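Local coordinates for calreticulin, putative (Trypanosoma cruzi, PDB 5HCF), which is probably a lectin-like chaperone of the endoplasmic reticulum, whose globular domain is thought to bind both carbohydrate and peptide, at residues A[50-55]-A[215-220]; A[68-73]-A[147-152]. All coordinates share one frame; numbering follows the deposited sequence. Where two conformers were deposited one is given.

Contact 1 of 2, residues A[50-55]-A[215-220]; sequences RFYALS and VWQVES
Arg50, Phe51 and Tyr52 run antiparallel to Val215, Trp216 and Gln217, with the short strand axes 4.8 Å apart at their closest and their directions 151° from one another. The pair lies in the seven-stranded sheet of the legume-lectin-type β-sandwich, where strand 50-62 sits between strands 15-16 and 208-217. Arg50 and Gln217 form a hydrogen-bonded pair: Gln217 N gives a nearly straight bond of 3.1 Å to Arg50 O, while the return bond from Arg50 N to Gln217 O is more bent. Tyr52 N reaches Val215 O at 2.8 Å; the return bond from Val215 N to Tyr52 O is long and bent.

Between them, Phe51 and Trp216 make the non-hydrogen-bonded pair, and their side chains share one face of the sheet. The indole turns its edge to the phenyl ring in an edge-to-face contact, planes at 51°, with Trp216 CE3 standing 3.5 Å above the centre of the Phe51 ring. Trp216 CG is anti to the backbone N (chi1 157°), which together with the second torsion brings the six-membered ring alongside Arg50 and Phe51; the same CE3 also lies 3.3 Å from Arg50 O. An acetic acid molecule, probably from the crystallisation liquor, lies about 4 Å from the Trp216 side chain.

On the other face Tyr52 is buried with Val215 and Gln217, packed against Leu45 of strand 42-45. Its hydroxyl hydrogen-bonds to the backbone carbonyl of Glu47. Beyond the end of strand 208-217, Ser220, whose backbone N-H is bonded to the Asp48 carboxylate, lies beside the phenol. There Ser220 OG sits 3.1 Å from Tyr52 OH.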
ATOM      1  N   ARG A  50     -11.717   3.721  15.320  0.63 42.03           N
ATOM      2  CA  ARG A  50     -10.507   4.428  15.721  0.63 41.91           C
ATOM      3  C   ARG A  50      -9.686   4.859  14.512  0.63 40.16           C
ATOM      4  O   ARG A  50      -9.785   4.278  13.435  0.63 39.02           O
ATOM      5  CB  ARG A  50      -9.640   3.549  16.638  0.63 41.85           C
ATOM      6  CG  ARG A  50     -10.308   3.111  17.934  0.63 42.98           C
ATOM      7  CD  ARG A  50     -10.270   4.208  18.985  0.63 44.62           C
ATOM      8  NE  ARG A  50     -11.136   3.909  20.124  0.63 46.49           N
ATOM      9  CZ  ARG A  50     -12.463   3.974  20.084  0.63 45.82           C
ATOM     10  NH1 ARG A  50     -13.069   4.316  18.957  0.63 43.52           N
ATOM     11  NH2 ARG A  50     -13.183   3.690  21.160  0.63 46.35           N
ATOM     12  N   PHE A  51      -8.863   5.878  14.705  1.00 40.21           N
ATOM     13  CA  PHE A  51      -7.815   6.202  13.751  1.00 38.37           C
ATOM     14  C   PHE A  51      -6.566   5.428  14.146  1.00 39.86           C
ATOM     15  O   PHE A  51      -6.349   5.150  15.325  1.00 41.23           O
ATOM     16  CB  PHE A  51      -7.517   7.700  13.724  1.00 39.42           C
ATOM     17  CG  PHE A  51      -8.619   8.532  13.141  1.00 41.35           C
ATOM     18  CD1 PHE A  51      -8.688   8.749  11.772  1.00 41.48           C
ATOM     19  CD2 PHE A  51      -9.574   9.115  13.958  1.00 42.76           C
ATOM     20  CE1 PHE A  51      -9.694   9.530  11.230  1.00 41.06           C
ATOM     21  CE2 PHE A  51     -10.584   9.897  13.419  1.00 43.03           C
ATOM     22  CZ  PHE A  51     -10.641  10.106  12.053  1.00 41.64           C
ATOM     23  N   TYR A  52      -5.750   5.068  13.167  1.00 40.70           N
ATOM     24  CA  TYR A  52      -4.472   4.438  13.464  1.00 40.91           C
ATOM     25  C   TYR A  52      -3.346   5.228  12.797  1.00 41.73           C
ATOM     26  O   TYR A  52      -3.522   5.776  11.711  1.00 42.24           O
ATOM     27  CB  TYR A  52      -4.470   2.975  13.003  1.00 38.70           C
ATOM     28  CG  TYR A  52      -5.461   2.109  13.754  1.00 39.03           C
ATOM     29  CD1 TYR A  52      -6.820   2.139  13.447  1.00 37.37           C
ATOM     30  CD2 TYR A  52      -5.037   1.264  14.773  1.00 40.61           C
ATOM     31  CE1 TYR A  52      -7.728   1.348  14.138  1.00 37.81           C
ATOM     32  CE2 TYR A  52      -5.935   0.472  15.468  1.00 40.95           C
ATOM     33  CZ  TYR A  52      -7.278   0.517  15.150  1.00 39.54           C
ATOM     34  OH  TYR A  52      -8.162  -0.275  15.852  1.00 38.55           O
ATOM     35  N   ALA A  53      -2.200   5.301  13.461  1.00 43.68           N
ATOM     36  CA  ALA A  53      -1.050   6.024  12.928  1.00 43.74           C
ATOM     37  C   ALA A  53       0.230   5.546  13.592  1.00 46.09           C
ATOM     38  O   ALA A  53       0.583   5.999  14.679  1.00 48.39           O
ATOM     39  CB  ALA A  53      -1.218   7.520  13.121  1.00 42.37           C
ATOM     40  N   LEU A  54       0.923   4.631  12.922  1.00 45.75           N
ATOM     41  CA  LEU A  54       2.209   4.132  13.389  1.00 48.04           C
ATOM     42  C   LEU A  54       3.155   3.905  12.212  1.00 48.19           C
ATOM     43  O   LEU A  54       2.723   3.639  11.089  1.00 49.09           O
ATOM     44  CB  LEU A  54       2.017   2.855  14.219  1.00 49.90           C
ATOM     45  CG  LEU A  54       1.215   1.686  13.632  1.00 51.60           C
ATOM     46  CD1 LEU A  54       2.011   0.886  12.630  1.00 52.33           C
ATOM     47  CD2 LEU A  54       0.715   0.780  14.749  1.00 54.18           C
ATOM     48  N   SER A  55       4.450   4.016  12.477  1.00 48.07           N
ATOM     49  CA  SER A  55       5.445   4.033  11.411  1.00 46.83           C
ATOM     50  C   SER A  55       6.767   3.430  11.859  1.00 44.48           C
ATOM     51  O   SER A  55       7.025   3.273  13.052  1.00 46.49           O
ATOM     52  CB  SER A  55       5.677   5.467  10.915  1.00 47.10           C
ATOM     53  OG  SER A  55       5.812   6.375  11.997  1.00 48.86           O
ATOM     54  N   VAL A 215      -4.656   4.857   8.849  1.00 39.11           N
ATOM     55  CA  VAL A 215      -5.981   4.469   8.371  1.00 36.15           C
ATOM     56  C   VAL A 215      -7.068   4.713   9.406  1.00 39.63           C
ATOM     57  O   VAL A 215      -6.798   4.787  10.601  1.00 44.33           O
ATOM     58  CB  VAL A 215      -6.034   2.978   7.966  1.00 29.37           C
ATOM     59  CG1 VAL A 215      -5.023   2.687   6.883  1.00 27.21           C
ATOM     60  CG2 VAL A 215      -5.801   2.086   9.174  1.00 29.31           C
ATOM     61  N   TRP A 216      -8.299   4.841   8.924  1.00 38.73           N
ATOM     62  CA  TRP A 216      -9.480   4.878   9.773  1.00 36.58           C
ATOM     63  C   TRP A 216     -10.256   3.580   9.599  1.00 34.58           C
ATOM     64  O   TRP A 216     -10.427   3.105   8.479  1.00 30.61           O
ATOM     65  CB  TRP A 216     -10.359   6.087   9.430  1.00 35.65           C
ATOM     66  CG  TRP A 216     -11.803   5.937   9.830  1.00 34.18           C
ATOM     67  CD1 TRP A 216     -12.834   5.508   9.043  1.00 32.33           C
ATOM     68  CD2 TRP A 216     -12.371   6.210  11.117  1.00 35.02           C
ATOM     69  NE1 TRP A 216     -14.007   5.502   9.757  1.00 30.88           N
ATOM     70  CE2 TRP A 216     -13.751   5.928  11.034  1.00 34.45           C
ATOM     71  CE3 TRP A 216     -11.848   6.668  12.331  1.00 35.33           C
ATOM     72  CZ2 TRP A 216     -14.612   6.088  12.117  1.00 34.97           C
ATOM     73  CZ3 TRP A 216     -12.704   6.826  13.404  1.00 36.31           C
ATOM     74  CH2 TRP A 216     -14.071   6.536  13.291  1.00 36.31           C
ATOM     75  N   GLN A 217     -10.706   3.000  10.709  1.00 36.87           N
ATOM     76  CA  GLN A 217     -11.507   1.780  10.658  1.00 37.78           C
ATOM     77  C   GLN A 217     -12.729   1.842  11.565  1.00 40.02           C
ATOM     78  O   GLN A 217     -12.613   2.110  12.761  1.00 38.94           O
ATOM     79  CB  GLN A 217     -10.678   0.548  11.033  1.00 37.80           C
ATOM     80  CG  GLN A 217      -9.822  -0.015   9.912  1.00 38.09           C
ATOM     81  CD  GLN A 217      -9.354  -1.428  10.212  1.00 41.22           C
ATOM     82  OE1 GLN A 217      -8.571  -1.655  11.126  1.00 44.65           O
ATOM     83  NE2 GLN A 217      -9.858  -2.387   9.453  1.00 43.76           N
ATOM     84  N   VAL A 218     -13.898   1.592  10.980  1.00 34.06           N
ATOM     85  CA  VAL A 218     -15.122   1.425  11.753  1.00 37.67           C
ATOM     86  C   VAL A 218     -15.142   0.023  12.349  1.00 39.42           C
ATOM     87  O   VAL A 218     -15.144  -0.142  13.569  1.00 44.01           O
ATOM     88  CB  VAL A 218     -16.388   1.630  10.906  1.00 38.50           C
ATOM     89  CG1 VAL A 218     -17.625   1.368  11.757  1.00 38.31           C
ATOM     90  CG2 VAL A 218     -16.421   3.037  10.318  1.00 38.57           C
ATOM     91  N   GLU A 219     -15.171  -0.984  11.479  1.00 37.25           N
ATOM     92  CA  GLU A 219     -15.044  -2.375  11.908  1.00 38.75           C
ATOM     93  C   GLU A 219     -13.576  -2.782  11.848  1.00 39.10           C
ATOM     94  O   GLU A 219     -13.023  -2.980  10.763  1.00 39.82           O
ATOM     95  CB  GLU A 219     -15.894  -3.304  11.035  1.00 37.46           C
ATOM     96  CG  GLU A 219     -17.363  -2.890  10.908  1.00 37.49           C
ATOM     97  CD  GLU A 219     -17.593  -1.772   9.886  1.00 38.21           C
ATOM     98  OE1 GLU A 219     -16.691  -1.499   9.064  1.00 34.30           O
ATOM     99  OE2 GLU A 219     -18.684  -1.166   9.904  1.00 41.40           O
ATOM    100  N   SER A 220     -12.941  -2.891  13.010  1.00 37.81           N
ATOM    101  CA  SER A 220     -11.513  -3.182  13.060  1.00 38.22           C
ATOM    102  C   SER A 220     -11.236  -4.682  12.996  1.00 35.21           C
ATOM    103  O   SER A 220     -12.160  -5.486  12.900  1.00 33.44           O
ATOM    104  CB  SER A 220     -10.891  -2.575  14.319  1.00 42.44           C
ATOM    105  OG  SER A 220      -9.476  -2.572  14.236  1.00 44.91           O
TER

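Contact 2 of 2, residues A[68-73]-A[147-152]; sequences SLVVSF and VYTLHI
Two central strands of the other, eight-stranded antiparallel sheet of the β-sandwich meet here, Leu69 to Phe73 pairing with Ile152 back to Tyr148 in unbroken register. Three hydrogen-bonded pairs, Leu69 with Ile152, Val71 with Leu150 and Phe73 with Tyr148, each exchange two backbone bonds. In the middle pair both bonds lie in the plane of the accepting carbonyl, and the one from Leu150 N to Val71 O measures 2.6 Å.

Polar side chains link the strands at two places on the face carrying Val70 and Ser72. Ser72 OG and Thr149 OG1 are hydrogen-bonded at 2.6 Å, across a non-hydrogen-bonded pair whose CA atoms are 4.1 Å apart. Ser72 OG is anti to its own nitrogen (chi1 -166°), whereas Thr149 OG1 lies beside its nitrogen, leaving the threonine methyl CG2 to meet Val70 CG1 at 3.8 Å. Near the start of strand 69-76, the imidazole of His151 reaches over to Ser68: OG lies in the ring plane, 2.8 Å from NE2, and Val70 CG2 touches CD2 of the same ring. The bond to the serine should limit rotation of the imidazole.

On the opposite face Phe73 CE1 approaches Tyr148 CB at 4.2 Å, the ring planes inclined by 32° and the centroids 5.9 Å apart.

Helix 233-243 covers the Val70, Ser72 and His151 side through Val236, Val240 and Leu233. The other face packs on strand 107-114, with Phe109 against Tyr148 and Leu150, while strands 223-230 and 157-162 flank the pair within the sheet.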
ATOM      1  N   SER A  68      14.176   0.467 -10.907  1.00 46.68           N
ATOM      2  CA  SER A  68      12.814   0.105 -10.538  1.00 44.50           C
ATOM      3  C   SER A  68      12.574   0.270  -9.043  1.00 44.81           C
ATOM      4  O   SER A  68      13.511   0.247  -8.235  1.00 46.09           O
ATOM      5  CB  SER A  68      12.504  -1.333 -10.960  1.00 43.38           C
ATOM      6  OG  SER A  68      12.228  -1.411 -12.352  1.00 44.94           O
ATOM      7  N   LEU A  69      11.308   0.432  -8.685  1.00 41.76           N
ATOM      8  CA  LEU A  69      10.907   0.419  -7.293  1.00 40.84           C
ATOM      9  C   LEU A  69       9.645  -0.412  -7.173  1.00 41.35           C
ATOM     10  O   LEU A  69       8.651  -0.144  -7.844  1.00 43.01           O
ATOM     11  CB  LEU A  69      10.682   1.840  -6.763  1.00 38.58           C
ATOM     12  CG  LEU A  69      10.295   1.929  -5.282  1.00 36.80           C
ATOM     13  CD1 LEU A  69      11.466   1.524  -4.407  1.00 37.80           C
ATOM     14  CD2 LEU A  69       9.825   3.325  -4.922  1.00 33.58           C
ATOM     15  N   VAL A  70       9.701  -1.441  -6.334  1.00 41.75           N
ATOM     16  CA  VAL A  70       8.569  -2.337  -6.148  1.00 39.73           C
ATOM     17  C   VAL A  70       8.115  -2.336  -4.694  1.00 39.40           C
ATOM     18  O   VAL A  70       8.923  -2.545  -3.780  1.00 40.50           O
ATOM     19  CB  VAL A  70       8.911  -3.779  -6.572  1.00 39.47           C
ATOM     20  CG1 VAL A  70       7.672  -4.665  -6.505  1.00 37.24           C
ATOM     21  CG2 VAL A  70       9.501  -3.793  -7.974  1.00 39.28           C
ATOM     22  N   VAL A  71       6.817  -2.113  -4.494  1.00 36.98           N
ATOM     23  CA  VAL A  71       6.209  -2.110  -3.166  1.00 36.29           C
ATOM     24  C   VAL A  71       5.161  -3.208  -3.068  1.00 35.81           C
ATOM     25  O   VAL A  71       4.318  -3.353  -3.949  1.00 33.51           O
ATOM     26  CB  VAL A  71       5.541  -0.755  -2.834  1.00 35.99           C
ATOM     27  CG1 VAL A  71       5.344  -0.607  -1.330  1.00 34.91           C
ATOM     28  CG2 VAL A  71       6.362   0.393  -3.380  1.00 36.98           C
ATOM     29  N   SER A  72       5.214  -3.980  -1.991  1.00 38.83           N
ATOM     30  CA  SER A  72       4.247  -5.045  -1.787  1.00 39.92           C
ATOM     31  C   SER A  72       3.884  -5.179  -0.314  1.00 43.22           C
ATOM     32  O   SER A  72       4.725  -4.968   0.564  1.00 46.50           O
ATOM     33  CB  SER A  72       4.793  -6.368  -2.323  1.00 40.73           C
ATOM     34  OG  SER A  72       3.762  -7.332  -2.433  1.00 42.68           O
ATOM     35  N   PHE A  73       2.622  -5.508  -0.050  1.00 40.95           N
ATOM     36  CA  PHE A  73       2.164  -5.812   1.298  1.00 39.32           C
ATOM     37  C   PHE A  73       0.810  -6.495   1.211  1.00 38.74           C
ATOM     38  O   PHE A  73       0.151  -6.445   0.172  1.00 38.78           O
ATOM     39  CB  PHE A  73       2.076  -4.547   2.154  1.00 39.18           C
ATOM     40  CG  PHE A  73       0.855  -3.708   1.882  1.00 39.01           C
ATOM     41  CD1 PHE A  73       0.812  -2.853   0.788  1.00 38.94           C
ATOM     42  CD2 PHE A  73      -0.248  -3.765   2.725  1.00 37.28           C
ATOM     43  CE1 PHE A  73      -0.308  -2.080   0.537  1.00 37.08           C
ATOM     44  CE2 PHE A  73      -1.368  -2.989   2.479  1.00 35.99           C
ATOM     45  CZ  PHE A  73      -1.399  -2.148   1.385  1.00 36.21           C
ATOM     46  N   VAL A 147      -2.910  -9.544  -1.444  1.00 38.33           N
ATOM     47  CA  VAL A 147      -1.611  -8.893  -1.576  1.00 36.68           C
ATOM     48  C   VAL A 147      -1.651  -7.791  -2.629  1.00 37.35           C
ATOM     49  O   VAL A 147      -2.193  -7.978  -3.719  1.00 38.13           O
ATOM     50  CB  VAL A 147      -0.513  -9.908  -1.956  1.00 34.73           C
ATOM     51  CG1 VAL A 147       0.865  -9.248  -1.931  1.00 31.62           C
ATOM     52  CG2 VAL A 147      -0.559 -11.113  -1.027  1.00 33.20           C
ATOM     53  N   TYR A 148      -1.064  -6.645  -2.304  1.00 36.90           N
ATOM     54  CA  TYR A 148      -1.043  -5.520  -3.228  1.00 35.22           C
ATOM     55  C   TYR A 148       0.393  -5.149  -3.557  1.00 37.61           C
ATOM     56  O   TYR A 148       1.171  -4.785  -2.677  1.00 38.48           O
ATOM     57  CB  TYR A 148      -1.802  -4.330  -2.640  1.00 30.97           C
ATOM     58  CG  TYR A 148      -3.212  -4.695  -2.229  1.00 29.43           C
ATOM     59  CD1 TYR A 148      -3.465  -5.286  -0.996  1.00 29.44           C
ATOM     60  CD2 TYR A 148      -4.288  -4.467  -3.080  1.00 28.01           C
ATOM     61  CE1 TYR A 148      -4.747  -5.628  -0.619  1.00 29.90           C
ATOM     62  CE2 TYR A 148      -5.572  -4.804  -2.712  1.00 27.57           C
ATOM     63  CZ  TYR A 148      -5.797  -5.387  -1.481  1.00 30.35           C
ATOM     64  OH  TYR A 148      -7.075  -5.727  -1.105  1.00 31.59           O
ATOM     65  N   THR A 149       0.737  -5.254  -4.835  1.00 38.79           N
ATOM     66  CA  THR A 149       2.106  -5.043  -5.285  1.00 38.03           C
ATOM     67  C   THR A 149       2.157  -3.995  -6.385  1.00 38.56           C
ATOM     68  O   THR A 149       1.350  -4.020  -7.313  1.00 40.72           O
ATOM     69  CB  THR A 149       2.738  -6.353  -5.809  1.00 37.11           C
ATOM     70  OG1 THR A 149       2.618  -7.383  -4.819  1.00 37.17           O
ATOM     71  CG2 THR A 149       4.201  -6.141  -6.137  1.00 35.60           C
ATOM     72  N   LEU A 150       3.105  -3.070  -6.272  1.00 37.58           N
ATOM     73  CA  LEU A 150       3.249  -1.995  -7.247  1.00 34.61           C
ATOM     74  C   LEU A 150       4.661  -1.942  -7.803  1.00 36.41           C
ATOM     75  O   LEU A 150       5.638  -1.896  -7.053  1.00 38.21           O
ATOM     76  CB  LEU A 150       2.901  -0.641  -6.626  1.00 31.21           C
ATOM     77  CG  LEU A 150       3.020   0.545  -7.586  1.00 28.22           C
ATOM     78  CD1 LEU A 150       2.129   0.328  -8.798  1.00 28.91           C
ATOM     79  CD2 LEU A 150       2.693   1.854  -6.905  1.00 26.05           C
ATOM     80  N   HIS A 151       4.760  -1.954  -9.126  1.00 36.07           N
ATOM     81  CA  HIS A 151       6.031  -1.764  -9.801  1.00 35.43           C
ATOM     82  C   HIS A 151       6.055  -0.409 -10.484  1.00 37.60           C
ATOM     83  O   HIS A 151       5.270  -0.158 -11.401  1.00 36.86           O
ATOM     84  CB  HIS A 151       6.280  -2.873 -10.823  1.00 36.02           C
ATOM     85  CG  HIS A 151       7.570  -2.728 -11.569  1.00 36.52           C
ATOM     86  ND1 HIS A 151       7.791  -3.317 -12.802  1.00 37.36           N
ATOM     87  CD2 HIS A 151       8.708  -2.057 -11.271  1.00 34.98           C
ATOM     88  CE1 HIS A 151       9.003  -3.019 -13.220  1.00 36.72           C
ATOM     89  NE2 HIS A 151       9.586  -2.256 -12.309  1.00 36.68           N
ATOM     90  N   ILE A 152       6.935   0.470 -10.006  1.00 39.46           N
ATOM     91  CA  ILE A 152       7.227   1.730 -10.683  1.00 37.98           C
ATOM     92  C   ILE A 152       8.557   1.603 -11.417  1.00 37.80           C
ATOM     93  O   ILE A 152       9.615   1.547 -10.789  1.00 39.15           O
ATOM     94  CB  ILE A 152       7.293   2.915  -9.705  1.00 36.87           C
ATOM     95  CG1 ILE A 152       6.021   2.979  -8.864  1.00 36.47           C
ATOM     96  CG2 ILE A 152       7.493   4.223 -10.455  1.00 35.04           C
ATOM     97  CD1 ILE A 152       4.825   3.465  -9.632  1.00 36.19           C
TER

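How the contacts relate
The two contacts belong to different sheets of the one β-sandwich: contact 1 to the seven-stranded sheet, contact 2 to the eight-stranded one. Their centres lie 22 Å apart and their nearest atoms about 8 Å, so they do not touch. Along the chain, strand 50-62 is followed directly by strand 69-76, passing from one sheet to the other; strand 145-152 comes later and strand 208-217 last, so contact 2 is nested within the loop that contact 1 closes. Both pairings join strands distant in sequence, and strand 223-230 returns the chain from contact 1's sheet to lie beside 69-76, tying the layers of the lectin-like domain together.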